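Local coordinates for uncharacterized protein (Bacteroides eggerthii, PDB 4FTD) that is of unknown function but pairs an immunoglobulin-like domain with a six-bladed beta-propeller and probably takes part in carbohydrate metabolism, at residues I92-H95 / N96-K99; A134-Y137 / T138-A141; T380-D383 / A384-F388; E419-E422 / N423-A427. One frame throughout, in Å; residues are numbered along the deposited sequence.

Contact 1. Residues I92-H95 / N96-K99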
loop_
_atom_site.group_PDB
_atom_site.type_symbol
_atom_site.label_atom_id
_atom_site.label_comp_id
_atom_site.label_asym_id
_atom_site.label_seq_id
_atom_site.Cartn_x
_atom_site.Cartn_y
_atom_site.Cartn_z
ATOM N N ILE A 92 33.349 20.858 -34.054
ATOM C CA ILE A 92 33.328 22.195 -34.634
ATOM C C ILE A 92 34.759 22.516 -35.100
ATOM O O ILE A 92 35.756 22.134 -34.449
ATOM C CB ILE A 92 32.633 23.209 -33.715
ATOM C CG1 ILE A 92 33.465 23.495 -32.498
ATOM C CG2 ILE A 92 31.225 22.690 -33.302
ATOM C CD1 ILE A 92 32.992 24.745 -31.814
ATOM N N ILE A 93 34.866 23.148 -36.261
ATOM C CA ILE A 93 36.158 23.319 -36.924
ATOM C C ILE A 93 36.251 24.708 -37.463
ATOM O O ILE A 93 35.247 25.287 -37.866
ATOM C CB ILE A 93 36.308 22.414 -38.179
ATOM C CG1 ILE A 93 36.065 20.952 -37.877
ATOM C CG2 ILE A 93 37.698 22.506 -38.816
ATOM C CD1 ILE A 93 36.075 20.099 -39.135
ATOM N N ASN A 94 37.471 25.217 -37.494
ATOM C CA ASN A 94 37.784 26.386 -38.293
ATOM C C ASN A 94 39.144 26.302 -39.077
ATOM O O ASN A 94 39.698 25.204 -39.325
ATOM C CB ASN A 94 37.584 27.621 -37.446
ATOM C CG ASN A 94 38.501 27.674 -36.311
ATOM O OD1 ASN A 94 39.705 27.486 -36.468
ATOM N ND2 ASN A 94 37.944 27.926 -35.133
ATOM N N HIS A 95 39.654 27.454 -39.487
ATOM C CA HIS A 95 40.828 27.524 -40.344
ATOM C C HIS A 95 41.973 26.598 -39.908
ATOM O O HIS A 95 42.762 26.112 -40.734
ATOM C CB HIS A 95 41.299 28.998 -40.632
ATOM C CG HIS A 95 41.517 29.868 -39.417
ATOM N ND1 HIS A 95 40.485 30.325 -38.620
ATOM C CD2 HIS A 95 42.646 30.443 -38.927
ATOM C CE1 HIS A 95 40.973 31.100 -37.664
ATOM N NE2 HIS A 95 42.281 31.190 -37.828
ATOM N N ASN A 96 42.086 26.370 -38.617
ATOM C CA ASN A 96 43.111 25.466 -38.161
ATOM C C ASN A 96 42.910 24.890 -36.751
ATOM O O ASN A 96 43.860 24.404 -36.153
ATOM C CB ASN A 96 44.460 26.170 -38.282
ATOM C CG ASN A 96 44.573 27.345 -37.360
ATOM O OD1 ASN A 96 43.609 27.740 -36.701
ATOM N ND2 ASN A 96 45.743 27.897 -37.288
ATOM N N ARG A 97 41.704 24.987 -36.221
ATOM C CA ARG A 97 41.427 24.488 -34.874
ATOM C C ARG A 97 40.192 23.693 -34.964
ATOM O O ARG A 97 39.386 23.924 -35.848
ATOM C CB ARG A 97 41.154 25.638 -33.902
ATOM C CG ARG A 97 42.297 26.618 -33.791
ATOM C CD ARG A 97 42.048 27.686 -32.744
ATOM N NE ARG A 97 43.226 27.724 -31.893
ATOM C CZ ARG A 97 43.497 26.825 -30.948
ATOM N NH1 ARG A 97 42.660 25.818 -30.685
ATOM N NH2 ARG A 97 44.624 26.935 -30.253
ATOM N N TYR A 98 40.012 22.786 -34.035
ATOM C CA TYR A 98 38.791 22.023 -33.953
ATOM C C TYR A 98 38.547 21.689 -32.484
ATOM O O TYR A 98 39.480 21.728 -31.694
ATOM C CB TYR A 98 38.855 20.762 -34.822
ATOM C CG TYR A 98 39.718 19.667 -34.272
ATOM C CD1 TYR A 98 41.096 19.646 -34.498
ATOM C CD2 TYR A 98 39.162 18.651 -33.501
ATOM C CE1 TYR A 98 41.908 18.635 -33.975
ATOM C CE2 TYR A 98 39.968 17.644 -32.959
ATOM C CZ TYR A 98 41.326 17.623 -33.223
ATOM O OH TYR A 98 42.103 16.617 -32.668
ATOM N N LYS A 99 37.311 21.345 -32.159
ATOM C CA LYS A 99 36.927 21.001 -30.795
ATOM C C LYS A 99 35.841 19.959 -30.865
ATOM O O LYS A 99 34.880 20.103 -31.611
ATOM C CB LYS A 99 36.430 22.228 -30.022
ATOM C CG LYS A 99 36.112 21.948 -28.547
ATOM C CD LYS A 99 35.663 23.185 -27.780
ATOM C CE LYS A 99 36.819 24.095 -27.386
ATOM N NZ LYS A 99 36.317 25.409 -26.897
#
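The first torsion of Asn94 sets CG between its backbone N and carbonyl carbon (chi1 64°), which turns the amide toward Arg97. From there OD1 faces two backbone N-H groups of the returning chain. Both bonds are weak: Asn94 OD1 lies 3.4 Å from Asn96 N and 3.2 Å from Arg97 N. The amide also runs alongside the base of the Arg97 side chain, with Asn94 OD1 3.5 Å from Arg97 CB. The far end of the arginine leads away. At the tip, the side chains of His95 and Asn96 lie side by side. Asn96 OD1 sits over one face of the imidazole, toward its rim, and the amide and ring planes are 15° apart.

The backbone closes behind this tip. Asn94 N donates to Arg97 O at 2.8 Å and 174°. Further in, Ile92 and Lys99 form a hydrogen-bonded pair, with Ile92 N 3.0 Å from Lys99 O and Lys99 N 2.9 Å from Ile92 O. Ile93 and Tyr98 form the non-hydrogen-bonded pair between. Their side chains share the face opposite Ile92 and Lys99, where Ile93 CG1 meets Tyr98 CB at 4.1 Å. Lys99 NZ ends in a salt bridge to Glu39. This is the turn of an antiparallel beta hairpin, strands 85-93 and 98-106, at the far end of the immunoglobulin-like domain.

Contact 2. Residues A134-Y137 / T138-A141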
loop_
_atom_site.group_PDB
_atom_site.type_symbol
_atom_site.label_atom_id
_atom_site.label_comp_id
_atom_site.label_asym_id
_atom_site.label_seq_id
_atom_site.Cartn_x
_atom_site.Cartn_y
_atom_site.Cartn_z
ATOM N N ALA A 134 -3.147 4.645 23.238
ATOM C CA ALA A 134 -2.092 4.552 24.204
ATOM C C ALA A 134 -2.360 3.426 25.183
ATOM O O ALA A 134 -1.502 3.143 25.958
ATOM C CB ALA A 134 -1.907 5.864 24.937
ATOM N N THR A 135 -3.520 2.773 25.161
ATOM C CA THR A 135 -3.800 1.636 26.088
ATOM C C THR A 135 -4.248 0.456 25.312
ATOM O O THR A 135 -4.581 0.578 24.158
ATOM C CB THR A 135 -4.862 1.955 27.165
ATOM O OG1 THR A 135 -6.190 1.796 26.652
ATOM C CG2 THR A 135 -4.681 3.378 27.716
ATOM N N ASN A 136 -4.303 -0.699 25.952
ATOM C CA ASN A 136 -4.808 -1.873 25.260
ATOM C C ASN A 136 -6.337 -1.952 25.253
ATOM O O ASN A 136 -6.904 -2.975 24.933
ATOM C CB ASN A 136 -4.136 -3.125 25.774
ATOM C CG ASN A 136 -4.517 -3.469 27.170
ATOM O OD1 ASN A 136 -5.365 -2.824 27.793
ATOM N ND2 ASN A 136 -3.907 -4.525 27.677
ATOM N N TYR A 137 -7.012 -0.878 25.651
ATOM C CA TYR A 137 -8.486 -0.813 25.503
ATOM C C TYR A 137 -8.934 -0.474 24.084
ATOM O O TYR A 137 -10.099 -0.527 23.789
ATOM C CB TYR A 137 -9.111 0.125 26.559
ATOM C CG TYR A 137 -9.222 -0.602 27.870
ATOM C CD1 TYR A 137 -8.088 -0.834 28.631
ATOM C CD2 TYR A 137 -10.427 -1.123 28.312
ATOM C CE1 TYR A 137 -8.158 -1.527 29.833
ATOM C CE2 TYR A 137 -10.513 -1.833 29.510
ATOM C CZ TYR A 137 -9.365 -2.048 30.255
ATOM O OH TYR A 137 -9.403 -2.715 31.469
ATOM N N THR A 138 -7.999 -0.146 23.205
ATOM C CA THR A 138 -8.297 0.029 21.775
ATOM C C THR A 138 -7.299 -0.833 21.028
ATOM O O THR A 138 -6.101 -0.619 21.133
ATOM C CB THR A 138 -8.088 1.501 21.305
ATOM O OG1 THR A 138 -8.959 2.375 22.005
ATOM C CG2 THR A 138 -8.325 1.626 19.788
ATOM N N ARG A 139 -7.799 -1.809 20.289
ATOM C CA ARG A 139 -6.954 -2.800 19.571
ATOM C C ARG A 139 -7.171 -2.812 18.077
ATOM O O ARG A 139 -6.582 -3.608 17.342
ATOM C CB ARG A 139 -7.220 -4.184 20.141
ATOM C CG ARG A 139 -6.886 -4.249 21.603
ATOM C CD ARG A 139 -7.002 -5.650 22.176
ATOM N NE ARG A 139 -6.754 -5.551 23.628
ATOM C CZ ARG A 139 -6.627 -6.601 24.436
ATOM N NH1 ARG A 139 -6.688 -7.817 23.962
ATOM N NH2 ARG A 139 -6.449 -6.436 25.729
ATOM N N CYS A 140 -7.977 -1.879 17.591
ATOM C CA CYS A 140 -8.299 -1.840 16.194
ATOM C C CYS A 140 -8.699 -0.464 15.705
ATOM O O CYS A 140 -9.461 0.227 16.356
ATOM C CB CYS A 140 -9.469 -2.754 15.935
ATOM S SG CYS A 140 -9.884 -3.123 14.200
ATOM N N ALA A 141 -8.218 -0.140 14.517
ATOM C CA ALA A 141 -8.594 1.034 13.757
ATOM C C ALA A 141 -8.640 0.640 12.282
ATOM O O ALA A 141 -7.974 -0.300 11.857
ATOM C CB ALA A 141 -7.599 2.214 14.025
HETATM O O HOH W 1 -3.969 0.887 21.533
HETATM O O HOH W 2 -7.743 -4.597 27.476
#
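The guanidinium of Arg139 meets Asn136 edge-on, with the carbonyl O of Asn136 lying in its plane beside NE. The Asn136 amide runs alongside, pointing the same way, with its plane turned 48° from the guanidinium. The ring of Tyr137 has water 2 over one face, toward the rim. Asn136 and Tyr137 are the middle residues of a type I beta turn, Thr135 to Thr138, and Arg139 follows it. The turn leads into strand 138-143, the first strand of one four-stranded blade of the propeller.

The main bond is Arg139 NE to Asn136 O, 2.9 Å long and nearly straight at 168°. It also lies in the carbonyl plane. The arginine chain is extended from CG to NE and runs beside the Asn136 side chain. Water 2 adds a second link: it donates to Asn136 O and accepts a weak bond from Arg139 NH2 at 2.8 Å. Asn136 O is therefore gripped twice. An alanine in place of Arg139 would take away the NE bond and the NH2 partner of water 2, and is likely to leave Asn136 O and that water less firmly held.

The Asn136 amide is fixed elsewhere, since ND2 bonds to Asn409. Arg139 also packs on Tyr190, Asn193 and Met194 of strand 190-198. The turn has its own internal brace, an ST turn in which Tyr137 N donates to Thr135 OG1 at 3.0 Å. Water 1 lies between the ends of the turn, 2.7 Å from Thr135 O and 2.6 Å from Thr138 O.

Contact 3. Residues T380-D383 / A384-F388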
loop_
_atom_site.group_PDB
_atom_site.type_symbol
_atom_site.label_atom_id
_atom_site.label_comp_id
_atom_site.label_asym_id
_atom_site.label_seq_id
_atom_site.Cartn_x
_atom_site.Cartn_y
_atom_site.Cartn_z
ATOM N N THR A 380 0.854 -13.774 -11.898
ATOM C CA THR A 380 -0.093 -14.019 -10.825
ATOM C C THR A 380 0.549 -13.634 -9.485
ATOM O O THR A 380 1.762 -13.376 -9.399
ATOM C CB THR A 380 -0.460 -15.493 -10.803
ATOM O OG1 THR A 380 0.709 -16.252 -10.464
ATOM C CG2 THR A 380 -0.961 -15.945 -12.198
ATOM N N ILE A 381 -0.251 -13.619 -8.426
ATOM C CA ILE A 381 0.290 -13.286 -7.120
ATOM C C ILE A 381 1.343 -14.347 -6.706
ATOM O O ILE A 381 2.372 -13.992 -6.115
ATOM C CB ILE A 381 -0.828 -13.063 -6.056
ATOM C CG1 ILE A 381 -0.217 -12.552 -4.738
ATOM C CG2 ILE A 381 -1.678 -14.327 -5.863
ATOM C CD1 ILE A 381 0.498 -11.221 -4.860
ATOM N N GLU A 382 1.108 -15.619 -7.042
ATOM C CA GLU A 382 2.083 -16.682 -6.752
ATOM C C GLU A 382 3.408 -16.442 -7.492
ATOM O O GLU A 382 4.477 -16.598 -6.911
ATOM C CB GLU A 382 1.541 -18.073 -7.087
ATOM C CG GLU A 382 2.553 -19.176 -6.763
ATOM C CD GLU A 382 2.013 -20.588 -6.831
ATOM O OE1 GLU A 382 0.805 -20.790 -6.639
ATOM O OE2 GLU A 382 2.827 -21.513 -7.038
ATOM N N ASP A 383 3.327 -16.064 -8.764
ATOM C CA ASP A 383 4.529 -15.698 -9.532
ATOM C C ASP A 383 5.236 -14.513 -8.879
ATOM O O ASP A 383 6.461 -14.500 -8.754
ATOM C CB ASP A 383 4.187 -15.306 -10.980
ATOM C CG ASP A 383 3.632 -16.461 -11.805
ATOM O OD1 ASP A 383 4.081 -17.612 -11.623
ATOM O OD2 ASP A 383 2.749 -16.208 -12.656
ATOM N N ALA A 384 4.461 -13.518 -8.450
ATOM C CA ALA A 384 5.044 -12.311 -7.859
ATOM C C ALA A 384 5.785 -12.644 -6.550
ATOM O O ALA A 384 6.910 -12.189 -6.348
ATOM C CB ALA A 384 3.984 -11.241 -7.664
ATOM N N LEU A 385 5.184 -13.483 -5.702
ATOM C CA LEU A 385 5.819 -13.901 -4.443
ATOM C C LEU A 385 7.093 -14.722 -4.726
ATOM O O LEU A 385 8.090 -14.535 -4.059
ATOM C CB LEU A 385 4.848 -14.675 -3.551
ATOM C CG LEU A 385 3.660 -13.863 -3.011
ATOM C CD1 LEU A 385 2.588 -14.760 -2.425
ATOM C CD2 LEU A 385 4.142 -12.857 -1.982
ATOM N N LYS A 386 7.050 -15.618 -5.711
ATOM C CA LYS A 386 8.237 -16.378 -6.128
ATOM C C LYS A 386 9.352 -15.458 -6.589
ATOM O O LYS A 386 10.499 -15.613 -6.145
ATOM C CB LYS A 386 7.917 -17.405 -7.231
ATOM C CG LYS A 386 7.240 -18.655 -6.699
ATOM C CD LYS A 386 6.832 -19.652 -7.778
ATOM C CE LYS A 386 6.100 -20.832 -7.146
ATOM N NZ LYS A 386 5.311 -21.599 -8.133
ATOM N N LYS A 387 9.015 -14.492 -7.449
ATOM C CA LYS A 387 10.031 -13.583 -8.002
ATOM C C LYS A 387 10.637 -12.729 -6.905
ATOM O O LYS A 387 11.839 -12.539 -6.896
ATOM C CB LYS A 387 9.493 -12.753 -9.171
ATOM C CG LYS A 387 9.266 -13.597 -10.429
ATOM C CD LYS A 387 9.062 -12.778 -11.704
ATOM C CE LYS A 387 9.127 -13.640 -12.972
ATOM N NZ LYS A 387 7.926 -14.520 -13.091
ATOM N N PHE A 388 9.822 -12.276 -5.947
ATOM C CA PHE A 388 10.328 -11.560 -4.780
ATOM C C PHE A 388 11.357 -12.446 -4.071
ATOM O O PHE A 388 12.521 -12.069 -3.928
ATOM C CB PHE A 388 9.192 -11.148 -3.822
ATOM C CG PHE A 388 9.669 -10.464 -2.577
ATOM C CD1 PHE A 388 9.892 -9.093 -2.560
ATOM C CD2 PHE A 388 9.926 -11.196 -1.414
ATOM C CE1 PHE A 388 10.357 -8.463 -1.404
ATOM C CE2 PHE A 388 10.388 -10.578 -0.264
ATOM C CZ PHE A 388 10.605 -9.212 -0.256
#
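Glu382 lies alongside Lys386, one helical turn further on, the two side chains pointing the same way. Glu382 OE2 and Lys386 NZ form a salt bridge at 2.7 Å. The lysine nitrogen uses the anti lone pair of OE2, away from the other carboxylate oxygen. Glu382 reaches it by an extended chain, with CG opposite the backbone N (chi1 -179°). The stems touch too, Lys386 CE lying 3.9 Å from Glu382 CG. With Glu382 replaced by alanine the carboxylate is gone, which would probably leave the Lys386 ammonium without this mate and freer to turn.

Thr380 stands at the N-cap of helix 381-390 and forms a capping box with Asp383. Asp383 N donates to Thr380 OG1 at 3.1 Å, and Thr380 N returns a bond to Asp383 OD2 at 3.2 Å. The regular helical bonds start at once, with Ala384 N 2.9 Å from Thr380 O. On the buried side Ile381 CG1 approaches Leu385 CD1 at 4.3 Å. Both side chains also pack on Leu322 of strand 318-323, so the helix rests on a neighbouring blade of the propeller. The two sides thus differ in chemistry, one apolar and one charged. Near the helix start, the carboxylates of Glu382 and Asp383 are likely to interact favourably with the positive end of the helix dipole.

Contact 4. Residues E419-E422 / N423-A427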
loop_
_atom_site.group_PDB
_atom_site.type_symbol
_atom_site.label_atom_id
_atom_site.label_comp_id
_atom_site.label_asym_id
_atom_site.label_seq_id
_atom_site.Cartn_x
_atom_site.Cartn_y
_atom_site.Cartn_z
ATOM N N GLU A 419 -6.998 7.440 -4.893
ATOM C CA GLU A 419 -7.684 8.586 -5.471
ATOM C C GLU A 419 -7.453 8.576 -6.990
ATOM O O GLU A 419 -6.311 8.426 -7.451
ATOM C CB GLU A 419 -7.134 9.871 -4.814
ATOM C CG GLU A 419 -7.931 11.152 -5.064
ATOM C CD GLU A 419 -7.387 12.325 -4.243
ATOM O OE1 GLU A 419 -7.541 12.308 -3.000
ATOM O OE2 GLU A 419 -6.800 13.253 -4.844
ATOM N N LYS A 420 -8.527 8.715 -7.770
ATOM C CA LYS A 420 -8.430 8.806 -9.237
ATOM C C LYS A 420 -8.579 10.266 -9.699
ATOM O O LYS A 420 -9.167 11.074 -8.992
ATOM C CB LYS A 420 -9.474 7.895 -9.888
ATOM C CG LYS A 420 -9.194 6.399 -9.713
ATOM C CD LYS A 420 -10.271 5.536 -10.367
ATOM C CE LYS A 420 -9.810 4.102 -10.619
ATOM N NZ LYS A 420 -8.873 3.984 -11.782
ATOM N N ASP A 421 -8.022 10.615 -10.863
ATOM C CA ASP A 421 -8.189 11.967 -11.411
ATOM C C ASP A 421 -9.527 12.083 -12.163
ATOM O O ASP A 421 -10.296 11.116 -12.230
ATOM C CB ASP A 421 -6.986 12.379 -12.287
ATOM C CG ASP A 421 -6.789 11.486 -13.511
ATOM O OD1 ASP A 421 -7.728 10.784 -13.964
ATOM O OD2 ASP A 421 -5.658 11.487 -14.024
ATOM N N GLU A 422 -9.803 13.266 -12.711
ATOM C CA GLU A 422 -11.008 13.503 -13.532
ATOM C C GLU A 422 -11.214 12.512 -14.700
ATOM O O GLU A 422 -12.344 12.316 -15.129
ATOM C CB GLU A 422 -10.993 14.931 -14.079
ATOM C CG GLU A 422 -9.811 15.227 -14.991
ATOM C CD GLU A 422 -9.624 16.709 -15.243
ATOM O OE1 GLU A 422 -10.639 17.429 -15.369
ATOM O OE2 GLU A 422 -8.456 17.148 -15.328
ATOM N N ASN A 423 -10.132 11.907 -15.201
ATOM C CA ASN A 423 -10.185 10.916 -16.284
ATOM C C ASN A 423 -10.269 9.449 -15.844
ATOM O O ASN A 423 -10.130 8.559 -16.678
ATOM C CB ASN A 423 -8.960 11.087 -17.184
ATOM C CG ASN A 423 -8.856 12.485 -17.763
ATOM O OD1 ASN A 423 -7.796 13.094 -17.741
ATOM N ND2 ASN A 423 -9.961 13.005 -18.264
ATOM N N GLY A 424 -10.482 9.188 -14.555
ATOM C CA GLY A 424 -10.551 7.813 -14.024
ATOM C C GLY A 424 -9.214 7.087 -13.868
ATOM O O GLY A 424 -9.191 5.899 -13.565
ATOM N N LYS A 425 -8.106 7.797 -14.078
ATOM C CA LYS A 425 -6.764 7.243 -13.935
ATOM C C LYS A 425 -6.282 7.394 -12.479
ATOM O O LYS A 425 -6.562 8.409 -11.815
ATOM C CB LYS A 425 -5.799 7.959 -14.880
ATOM C CG LYS A 425 -4.406 7.348 -14.922
ATOM C CD LYS A 425 -3.446 8.205 -15.735
ATOM C CE LYS A 425 -2.008 7.726 -15.597
ATOM N NZ LYS A 425 -1.080 8.852 -15.842
ATOM N N ASP A 426 -5.526 6.409 -11.997
ATOM C CA ASP A 426 -4.991 6.469 -10.634
ATOM C C ASP A 426 -4.099 7.705 -10.502
ATOM O O ASP A 426 -3.326 8.001 -11.420
ATOM C CB ASP A 426 -4.165 5.236 -10.314
ATOM C CG ASP A 426 -4.982 3.969 -10.254
ATOM O OD1 ASP A 426 -6.226 4.028 -10.164
ATOM O OD2 ASP A 426 -4.346 2.902 -10.254
ATOM N N ALA A 427 -4.237 8.416 -9.375
ATOM C CA ALA A 427 -3.499 9.665 -9.115
ATOM C C ALA A 427 -2.759 9.666 -7.776
ATOM O O ALA A 427 -1.620 10.111 -7.714
ATOM C CB ALA A 427 -4.437 10.855 -9.180
HETATM O O HOH W 3 -3.244 10.584 -12.581
#
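Asp421 grips Lys425 across a beta hairpin turn, where strand 412-420 passes into strand 426-435. The turn is type I, Asp421 to Gly424, followed by a G1 beta bulge at Gly424, whose phi is positive (76°).

The tight part is the inner ring of polar bonds. Asp421 N donates to Lys425 O at 2.8 Å, and Gly424 N closes the turn on Asp421 O at 3.0 Å. The Asp421 carboxylate folds over the loop. Its OD1 accepts from Lys425 N, which comes from above the carboxylate plane, at 3.0 Å, and more weakly from Asn423 N. Beside the turn, Lys420 bends at its end, so that NZ bonds Gly424 O at 2.6 Å and forms a salt bridge to Asp426 OD1 at 3.1 Å. The other Asp426 oxygen, OD2, is taken by Asn348 N.

The outer part is looser. Glu422 and Asn423 lie side by side at the exposed tip, their carboxylate and amide planes 19° apart, with Glu422 CG 4.0 Å from Asn423 ND2. Water 3 links Asp421 to Asp426, donating to Asp421 OD2 at 3.0 Å and to Asp426 O at 2.8 Å.

Contact 1 stands apart from the rest. It lies in the immunoglobulin-like domain, its centre about 58 Å from the centre of the chain, and its nearest atoms are about 39 Å from contact 4. Contacts 2, 3 and 4 belong to the propeller. Contacts 3 and 4 are about 27 Å apart between centres, and the centre of contact 2 is about 34 Å from each of theirs. No two contacts touch. Contacts 2 and 4 are linked indirectly: the side chain of Gln413, on the strand that leads into contact 4, bonds to the backbone of Arg139 and Ala141 in contact 2. That strand belongs to the blade that strand 120-125 completes. No active site or ligand has been identified to relate them to.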